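Long-range contacts in subtilisin-like serine protease (Fervidobacterium pennivorans, PDB 1R6V), which degrades keratin into peptides as a calcium-binding serine protease of the subtilisin family, letting the bacterium grow on native feathers: residues P110-K114 with W136-A140; Y127-L131 with K211-I217; T168-L172 with N370-Y374; V220-A224 with G389-V393. The protein carries 1 engineered substitution. One frame throughout, in Å; residues are numbered along the deposited sequence.

Contact 1 of 4, residues P110-K114 with W136-A140; sequences PDMYK and WGLEA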
# COMPACT_ATOMS: atom_id res chain seq x y z
N PRO A 110 -33.06 -11.98 18.15
CA PRO A 110 -34.41 -11.60 17.71
C PRO A 110 -34.79 -10.14 17.96
O PRO A 110 -35.75 -9.64 17.36
CB PRO A 110 -35.30 -12.56 18.49
CG PRO A 110 -34.56 -12.74 19.77
CD PRO A 110 -33.14 -12.97 19.24
N ASP A 111 -34.06 -9.45 18.83
CA ASP A 111 -34.36 -8.05 19.12
C ASP A 111 -33.47 -7.06 18.36
O ASP A 111 -33.62 -5.85 18.50
CB ASP A 111 -34.23 -7.78 20.63
CG ASP A 111 -34.87 -6.47 21.03
OD1 ASP A 111 -36.09 -6.31 20.77
OD2 ASP A 111 -34.18 -5.61 21.62
N MET A 112 -32.56 -7.58 17.54
CA MET A 112 -31.65 -6.72 16.79
C MET A 112 -32.37 -5.70 15.90
O MET A 112 -33.18 -6.06 15.05
CB MET A 112 -30.72 -7.59 15.92
CG MET A 112 -29.42 -6.93 15.47
SD MET A 112 -28.28 -6.49 16.80
CE MET A 112 -27.16 -5.39 15.89
N TYR A 113 -32.07 -4.42 16.12
CA TYR A 113 -32.66 -3.33 15.34
C TYR A 113 -34.18 -3.39 15.32
O TYR A 113 -34.80 -3.32 14.26
CB TYR A 113 -32.10 -3.36 13.92
CG TYR A 113 -32.36 -2.09 13.15
CD1 TYR A 113 -32.11 -0.85 13.73
CD2 TYR A 113 -32.83 -2.13 11.84
CE1 TYR A 113 -32.31 0.33 13.02
CE2 TYR A 113 -33.03 -0.95 11.12
CZ TYR A 113 -32.76 0.27 11.72
OH TYR A 113 -32.92 1.45 11.00
N LYS A 114 -34.76 -3.51 16.51
CA LYS A 114 -36.20 -3.59 16.69
C LYS A 114 -36.65 -2.49 17.64
O LYS A 114 -35.86 -1.65 18.07
CB LYS A 114 -36.57 -4.95 17.29
CG LYS A 114 -36.31 -6.16 16.40
CD LYS A 114 -37.34 -6.24 15.29
CE LYS A 114 -37.20 -7.53 14.50
NZ LYS A 114 -38.25 -7.62 13.44
N TRP A 136 -31.51 -7.70 9.48
CA TRP A 136 -31.60 -6.34 10.00
C TRP A 136 -30.71 -5.35 9.26
O TRP A 136 -31.02 -4.16 9.16
CB TRP A 136 -31.27 -6.32 11.50
CG TRP A 136 -29.80 -6.37 11.81
CD1 TRP A 136 -29.03 -7.48 12.00
CD2 TRP A 136 -28.94 -5.24 12.00
NE1 TRP A 136 -27.74 -7.11 12.30
CE2 TRP A 136 -27.66 -5.74 12.31
CE3 TRP A 136 -29.14 -3.85 11.94
CZ2 TRP A 136 -26.57 -4.91 12.56
CZ3 TRP A 136 -28.05 -3.02 12.19
CH2 TRP A 136 -26.78 -3.55 12.49
N GLY A 137 -29.59 -5.86 8.72
CA GLY A 137 -28.68 -4.99 8.00
C GLY A 137 -29.31 -4.40 6.75
O GLY A 137 -29.06 -3.25 6.41
N LEU A 138 -30.13 -5.18 6.05
CA LEU A 138 -30.78 -4.67 4.86
C LEU A 138 -31.76 -3.58 5.26
O LEU A 138 -31.88 -2.55 4.58
CB LEU A 138 -31.54 -5.78 4.13
CG LEU A 138 -30.66 -6.90 3.58
CD1 LEU A 138 -31.54 -7.87 2.79
CD2 LEU A 138 -29.56 -6.32 2.68
N GLU A 139 -32.47 -3.79 6.36
CA GLU A 139 -33.41 -2.77 6.81
C GLU A 139 -32.66 -1.49 7.17
O GLU A 139 -33.07 -0.38 6.82
CB GLU A 139 -34.21 -3.23 8.03
CG GLU A 139 -35.39 -2.31 8.32
CD GLU A 139 -36.02 -2.51 9.69
OE1 GLU A 139 -35.84 -3.60 10.27
OE2 GLU A 139 -36.72 -1.59 10.17
N ALA A 140 -31.54 -1.64 7.87
CA ALA A 140 -30.77 -0.49 8.29
C ALA A 140 -30.26 0.37 7.13
O ALA A 140 -30.21 1.59 7.25
CB ALA A 140 -29.61 -0.93 9.15
O HOH W 1 -33.68 1.94 8.52
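Y113, in a loop without regular structure, brings its CA to 6.2 Å from the CA of W136, which begins the short helix 136-140. M112 spreads over one face of the indole: its CG lies 3.5 Å from the centroid of the five-membered ring, almost on the ring normal, and the chain bends there (chi2 64°) to return CE to the same face, 3.4 Å from W136 CZ2. SD stands higher, in a Met-aromatic contact. Y113 CB packs on W136 CE3 at 3.6 Å, while the two rings meet obliquely, their planes 57° apart. Farther along the phenol, CE2 leans on the helix backbone at A140 N (3.6 Å) and on the E139 carboxylate, and a water links Y113 OH to E139 O. An alanine replacing W136 would take away the indole surface, probably leaving a gap beneath M112 and V345 O without its NE1 donor. R125 ties the two segments from outside, in a salt bridge to E139 OE1 and a hydrogen bond to M112 O. F326 of strand 325-328 packs on W136, A140 and the Y113 ring, which also meets Y321 of strand 314-322 edge-to-face, so this propeptide loop lies against the catalytic domain.

Contact 2 of 4, residues Y127-L131 with K211-I217; sequences YGEEL and KKDGKGI. With CA (calcium ion), chain B.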
# COMPACT_ATOMS: atom_id res chain seq x y z
N TYR A 127 -38.59 -8.87 2.32
CA TYR A 127 -37.74 -8.96 1.14
C TYR A 127 -38.11 -10.15 0.26
O TYR A 127 -37.53 -10.33 -0.81
CB TYR A 127 -36.26 -9.06 1.55
CG TYR A 127 -35.86 -7.99 2.53
CD1 TYR A 127 -35.42 -8.32 3.81
CD2 TYR A 127 -36.02 -6.63 2.22
CE1 TYR A 127 -35.15 -7.35 4.76
CE2 TYR A 127 -35.76 -5.64 3.18
CZ TYR A 127 -35.33 -6.02 4.45
OH TYR A 127 -35.15 -5.07 5.42
N GLY A 128 -39.06 -10.96 0.71
CA GLY A 128 -39.51 -12.11 -0.07
C GLY A 128 -38.89 -13.46 0.25
O GLY A 128 -39.38 -14.50 -0.22
N GLU A 129 -37.83 -13.46 1.04
CA GLU A 129 -37.12 -14.69 1.41
C GLU A 129 -37.57 -15.17 2.78
O GLU A 129 -37.90 -14.36 3.64
CB GLU A 129 -35.62 -14.43 1.47
CG GLU A 129 -35.11 -13.59 0.32
CD GLU A 129 -35.26 -14.29 -1.00
OE1 GLU A 129 -34.35 -15.06 -1.36
OE2 GLU A 129 -36.30 -14.08 -1.69
N GLU A 130 -37.54 -16.48 2.98
CA GLU A 130 -37.96 -17.05 4.25
C GLU A 130 -37.18 -16.52 5.46
O GLU A 130 -37.72 -16.49 6.56
CB GLU A 130 -37.88 -18.57 4.20
CG GLU A 130 -36.47 -19.08 4.07
CD GLU A 130 -36.42 -20.52 3.60
OE1 GLU A 130 -35.31 -21.01 3.33
OE2 GLU A 130 -37.50 -21.17 3.50
N LEU A 131 -35.93 -16.10 5.26
CA LEU A 131 -35.15 -15.58 6.38
C LEU A 131 -35.10 -14.06 6.45
O LEU A 131 -34.32 -13.50 7.23
CB LEU A 131 -33.72 -16.15 6.34
CG LEU A 131 -33.66 -17.69 6.32
CD1 LEU A 131 -32.19 -18.14 6.27
CD2 LEU A 131 -34.37 -18.27 7.56
N LYS A 211 -28.98 -15.01 -3.88
CA LYS A 211 -30.11 -15.03 -4.82
C LYS A 211 -31.49 -14.70 -4.25
O LYS A 211 -31.87 -15.20 -3.20
CB LYS A 211 -30.14 -16.40 -5.49
CG LYS A 211 -31.06 -16.56 -6.68
CD LYS A 211 -31.09 -18.03 -7.09
CE LYS A 211 -31.97 -18.27 -8.31
NZ LYS A 211 -32.05 -19.72 -8.67
N LYS A 212 -32.25 -13.87 -4.95
CA LYS A 212 -33.61 -13.56 -4.50
C LYS A 212 -34.45 -14.69 -5.09
O LYS A 212 -34.77 -14.68 -6.28
CB LYS A 212 -34.06 -12.21 -5.04
CG LYS A 212 -35.34 -11.70 -4.42
CD LYS A 212 -35.61 -10.28 -4.89
CE LYS A 212 -36.85 -9.71 -4.23
NZ LYS A 212 -38.06 -10.56 -4.47
N ASP A 213 -34.80 -15.67 -4.27
CA ASP A 213 -35.56 -16.81 -4.76
C ASP A 213 -36.54 -17.37 -3.74
O ASP A 213 -36.97 -18.52 -3.86
CB ASP A 213 -34.58 -17.92 -5.18
CG ASP A 213 -33.73 -18.41 -4.03
OD1 ASP A 213 -33.86 -17.86 -2.92
OD2 ASP A 213 -32.94 -19.37 -4.22
N GLY A 214 -36.88 -16.56 -2.74
CA GLY A 214 -37.81 -16.97 -1.71
C GLY A 214 -37.22 -17.81 -0.59
O GLY A 214 -37.82 -17.95 0.47
N LYS A 215 -36.03 -18.37 -0.82
CA LYS A 215 -35.36 -19.22 0.15
C LYS A 215 -34.13 -18.56 0.77
O LYS A 215 -33.55 -17.66 0.19
CB LYS A 215 -34.92 -20.52 -0.53
CG LYS A 215 -36.03 -21.26 -1.26
CD LYS A 215 -36.95 -21.95 -0.26
CE LYS A 215 -37.94 -22.88 -0.95
NZ LYS A 215 -38.70 -23.69 0.04
N GLY A 216 -33.73 -19.03 1.95
CA GLY A 216 -32.55 -18.49 2.61
C GLY A 216 -32.56 -16.98 2.76
O GLY A 216 -33.57 -16.41 3.17
N ILE A 217 -31.45 -16.33 2.44
CA ILE A 217 -31.37 -14.87 2.55
C ILE A 217 -31.32 -14.26 1.15
O ILE A 217 -31.54 -14.93 0.15
CB ILE A 217 -30.12 -14.42 3.36
CG1 ILE A 217 -28.83 -14.82 2.63
CG2 ILE A 217 -30.11 -15.12 4.72
CD1 ILE A 217 -27.65 -13.86 2.91
CA CA B . -32.43 -16.46 -1.38
O HOH W 2 -38.23 -13.25 -3.20
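E129 and the loop K211-I217 meet round a calcium ion, in a site whose ligand pattern resembles the high-affinity calcium site (Ca1) of subtilisins. Metal bonds come first: E129 OE1 binds the calcium at 2.4 Å, joined by D213 OD1 and the carbonyl oxygens of K211, K215 and I217, while D171 OD1 completes the six ligands. The curling loop thus supplies four of them and E129 reaches in from across.

Hydrogen bonds fix the carboxylate. The glutamate chain folds back at chi2 (-65°), letting OE1 take D213 N on its syn lone pair at 3.0 Å and OE2 take G214 N at 2.8 Å from above the carboxylate plane. Two backbone bonds join the segments, E130 N to G214 O (2.9 Å) and L131 N to G216 O (3.2 Å). D213 OD1 also accepts from K215 N, closing an Asx turn about the metal.

E130 adds a side-chain grip: G216 N points almost straight at OE1 (2.9 Å, 174°), and OE2 is hydrogen-bonded to T369 OG1. With an alanine at E130, G216 N would lose its acceptor and T369 a partner, and the backbone between ligands K215 and I217 would probably be less firmly held.

Apolar packing is minor, L131 CD1 touching I217 CG2. One water donates to E129 OE2 at 2.6 Å and accepts from K212 NZ, which is also hydrogen-bonded to Q145 OE1.

Contact 3 of 4, residues T168-L172 with N370-Y374; sequences THPDL and NGGTY. With CA (calcium ion), chain B.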
# COMPACT_ATOMS: atom_id res chain seq x y z
N THR A 168 -21.30 -23.64 -4.78
CA THR A 168 -22.29 -24.71 -4.84
C THR A 168 -23.41 -24.48 -3.82
O THR A 168 -24.36 -25.25 -3.75
CB THR A 168 -21.65 -26.11 -4.60
OG1 THR A 168 -21.25 -26.25 -3.23
CG2 THR A 168 -20.43 -26.29 -5.50
N HIS A 169 -23.30 -23.41 -3.04
CA HIS A 169 -24.34 -23.08 -2.07
C HIS A 169 -25.62 -22.81 -2.88
O HIS A 169 -25.59 -22.10 -3.89
CB HIS A 169 -23.96 -21.82 -1.28
CG HIS A 169 -24.75 -21.62 -0.03
ND1 HIS A 169 -26.11 -21.38 -0.04
CD2 HIS A 169 -24.39 -21.71 1.27
CE1 HIS A 169 -26.55 -21.33 1.21
NE2 HIS A 169 -25.53 -21.53 2.02
N PRO A 170 -26.75 -23.35 -2.43
CA PRO A 170 -28.00 -23.13 -3.17
C PRO A 170 -28.39 -21.66 -3.30
O PRO A 170 -28.89 -21.25 -4.34
CB PRO A 170 -29.02 -23.98 -2.40
CG PRO A 170 -28.45 -24.06 -1.02
CD PRO A 170 -26.97 -24.21 -1.26
N ASP A 171 -28.14 -20.87 -2.25
CA ASP A 171 -28.47 -19.43 -2.28
C ASP A 171 -27.52 -18.64 -3.19
O ASP A 171 -27.68 -17.42 -3.34
CB ASP A 171 -28.39 -18.85 -0.86
CG ASP A 171 -29.66 -18.10 -0.45
OD1 ASP A 171 -30.47 -17.74 -1.32
OD2 ASP A 171 -29.83 -17.86 0.76
N LEU A 172 -26.52 -19.30 -3.78
CA LEU A 172 -25.60 -18.60 -4.67
C LEU A 172 -25.70 -19.15 -6.08
O LEU A 172 -24.89 -18.79 -6.94
CB LEU A 172 -24.15 -18.70 -4.18
CG LEU A 172 -23.87 -18.02 -2.83
CD1 LEU A 172 -22.40 -18.24 -2.44
CD2 LEU A 172 -24.15 -16.52 -2.95
N ASN A 370 -33.74 -24.76 1.95
CA ASN A 370 -33.06 -25.06 0.70
C ASN A 370 -31.87 -25.98 0.87
O ASN A 370 -31.11 -26.20 -0.07
CB ASN A 370 -32.62 -23.76 0.02
CG ASN A 370 -31.74 -22.91 0.92
OD1 ASN A 370 -31.39 -23.32 2.03
ND2 ASN A 370 -31.38 -21.72 0.44
N GLY A 371 -31.71 -26.51 2.08
CA GLY A 371 -30.61 -27.40 2.37
C GLY A 371 -29.28 -26.67 2.53
O GLY A 371 -28.24 -27.30 2.69
N GLY A 372 -29.32 -25.34 2.50
CA GLY A 372 -28.09 -24.58 2.65
C GLY A 372 -27.65 -24.32 4.09
O GLY A 372 -28.44 -24.43 5.02
N THR A 373 -26.37 -23.97 4.25
CA THR A 373 -25.78 -23.68 5.56
C THR A 373 -25.58 -22.19 5.74
O THR A 373 -25.13 -21.51 4.83
CB THR A 373 -24.44 -24.39 5.71
OG1 THR A 373 -23.66 -24.20 4.51
CG2 THR A 373 -24.66 -25.90 5.93
N TYR A 374 -25.89 -21.69 6.94
CA TYR A 374 -25.77 -20.27 7.23
C TYR A 374 -25.19 -20.05 8.61
O TYR A 374 -25.19 -20.96 9.43
CB TYR A 374 -27.16 -19.62 7.23
CG TYR A 374 -27.88 -19.72 5.91
CD1 TYR A 374 -28.52 -20.90 5.53
CD2 TYR A 374 -27.86 -18.65 5.02
CE1 TYR A 374 -29.11 -21.01 4.28
CE2 TYR A 374 -28.44 -18.75 3.77
CZ TYR A 374 -29.06 -19.93 3.40
OH TYR A 374 -29.60 -20.03 2.15
CA CA B . -32.43 -16.46 -1.38
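H169 and Y374 form the tight heart of this contact, with P170 on its looser flank against the N370 carbonyl and G372. The edge of the imidazole points at the face of the phenol in a T-shaped pair, centroids 5.1 Å apart and planes at 79°. With CG anti to the backbone N (chi1 -164°), the H169 ring reaches across to T373, where NE2 donates to the carbonyl O at 2.8 Å; on the other side ND1 accepts from D171 N at 3.0 Å. Both partners lie in the ring plane, which holds the imidazole against turning. A CB on G372 would clash with H169 CE1 and sit tightly against P170 CG.

The phenol oxygen is gripped as well: Y374 OH donates to D171 OD2 at 2.6 Å, meeting it from above the carboxylate plane, and accepts from N370 ND2 at 3.0 Å, a nearly straight bond within the amide plane. N370 OD1 meanwhile takes G372 N in an Asx turn. Toward solvent the contact thins to van der Waals touches, P170 CG resting 3.5 Å from N370 O and 3.7 Å from G372 CA, beside the exposed G371.

D171 OD1 binds the calcium at 2.3 Å; Y374 is a second-shell residue orienting this ligand, and N370 in turn holds the Y374 hydroxyl. An imidazole that donates at one nitrogen and accepts at the other is consistent with a neutral H169, and the metal and phenol donor would probably favour an ionised D171.

Contact 4 of 4, residues V220-A224 with G389-V393; sequences VAPGA and GVVAV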
# COMPACT_ATOMS: atom_id res chain seq x y z
N VAL A 220 -27.66 -7.60 -0.85
CA VAL A 220 -27.96 -6.18 -1.02
C VAL A 220 -28.22 -5.91 -2.51
O VAL A 220 -29.08 -5.09 -2.87
CB VAL A 220 -26.76 -5.32 -0.58
CG1 VAL A 220 -26.99 -3.88 -0.95
CG2 VAL A 220 -26.55 -5.46 0.94
N ALA A 221 -27.46 -6.60 -3.35
CA ALA A 221 -27.52 -6.47 -4.81
C ALA A 221 -27.79 -7.84 -5.44
O ALA A 221 -26.90 -8.45 -6.03
CB ALA A 221 -26.17 -5.90 -5.31
N PRO A 222 -29.03 -8.32 -5.33
CA PRO A 222 -29.36 -9.63 -5.91
C PRO A 222 -29.22 -9.73 -7.42
O PRO A 222 -29.23 -10.83 -7.97
CB PRO A 222 -30.79 -9.88 -5.42
CG PRO A 222 -31.35 -8.49 -5.26
CD PRO A 222 -30.20 -7.70 -4.69
N GLY A 223 -29.06 -8.60 -8.08
CA GLY A 223 -28.91 -8.63 -9.53
C GLY A 223 -27.46 -8.75 -9.98
O GLY A 223 -27.18 -9.08 -11.14
N ALA A 224 -26.54 -8.49 -9.05
CA ALA A 224 -25.11 -8.56 -9.36
C ALA A 224 -24.58 -9.98 -9.45
O ALA A 224 -25.30 -10.94 -9.19
CB ALA A 224 -24.31 -7.78 -8.31
N GLY A 389 -22.14 -4.04 -1.80
CA GLY A 389 -23.44 -4.28 -2.39
C GLY A 389 -24.14 -2.98 -2.79
O GLY A 389 -24.76 -2.87 -3.84
N VAL A 390 -24.04 -1.97 -1.93
CA VAL A 390 -24.64 -0.68 -2.23
C VAL A 390 -23.97 -0.11 -3.48
O VAL A 390 -24.64 0.41 -4.36
CB VAL A 390 -24.49 0.30 -1.05
CG1 VAL A 390 -24.88 1.72 -1.48
CG2 VAL A 390 -25.41 -0.15 0.10
N VAL A 391 -22.64 -0.19 -3.55
CA VAL A 391 -21.93 0.32 -4.73
C VAL A 391 -22.41 -0.39 -6.00
O VAL A 391 -22.59 0.24 -7.05
CB VAL A 391 -20.38 0.13 -4.58
CG1 VAL A 391 -19.66 0.52 -5.90
CG2 VAL A 391 -19.87 1.02 -3.45
N ALA A 392 -22.58 -1.71 -5.93
CA ALA A 392 -23.02 -2.45 -7.11
C ALA A 392 -24.39 -1.95 -7.60
O ALA A 392 -24.60 -1.84 -8.81
CB ALA A 392 -23.08 -3.95 -6.81
N VAL A 393 -25.30 -1.68 -6.68
CA VAL A 393 -26.63 -1.18 -7.05
C VAL A 393 -26.48 0.22 -7.68
O VAL A 393 -27.08 0.52 -8.72
CB VAL A 393 -27.59 -1.15 -5.80
CG1 VAL A 393 -28.96 -0.55 -6.17
CG2 VAL A 393 -27.81 -2.59 -5.30
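V220 and A221 press on the helix 380-397 at G389, within the alpha/beta core of the subtilisin fold. The helix carries S381 of the presumed charge relay near its start, and the loop 220-224 leads into strand 225-230, which pairs in parallel with strand 157-162 in the central mixed sheet. The closest CA atoms, of V220 and G389, are 5.1 Å apart.

Apolar contacts carry the interface. V220 sets CG1 anti to its own backbone N (chi1 171°), which lays that methyl over the bare helix backbone, 3.5 Å from G389 C and close to V390 N. Glycine makes the approach possible: a CB at G389 would collide with V220 CB. Beyond it, A221 CB rests against both V393 CG2 at 3.7 Å and A392 CB at 3.9 Å. A224 CB touches A392 CB more loosely at 4.3 Å.

Backbone hydrogen bonds shape each partner separately. A type I turn from A221 to A224 is closed by A224 N to A221 O (3.0 Å), and turns both alanine methyls to the helix. On the helix, G389 O, against which A221 CB leans, takes V393 N at 3.1 Å and is thereby satisfied despite its apolar cover. Outside the pair, L433 of helix 433-438 packs on V390 and V393. V220 O, bonded by W148 NE1, lies 3.7 Å from V393 CG2.

How the contacts relate
All four contacts lie on the same side of the chain's centre, toward the catalytic domain's calcium end. Contacts 2 and 3 share the metal: their centres are about 11 Å apart, their segments alternate along the chain, and D171 joins them through probable hydrogen bonds to K211 and I217. Contact 1 closes before contacts 3 and 4 open but crosses contact 2, which it touches where Y127 OH packs against helix 136-140. Contact 4, about 15 Å from contact 2 between centres, follows it in the chain; P222 meets K212, and V220 touches L138 of contact 1. Through the calcium site and its surroundings, loops 127-131, 168-172, 211-217 and 370-374, distant in sequence, join helices 136-140 and 380-397 in one region.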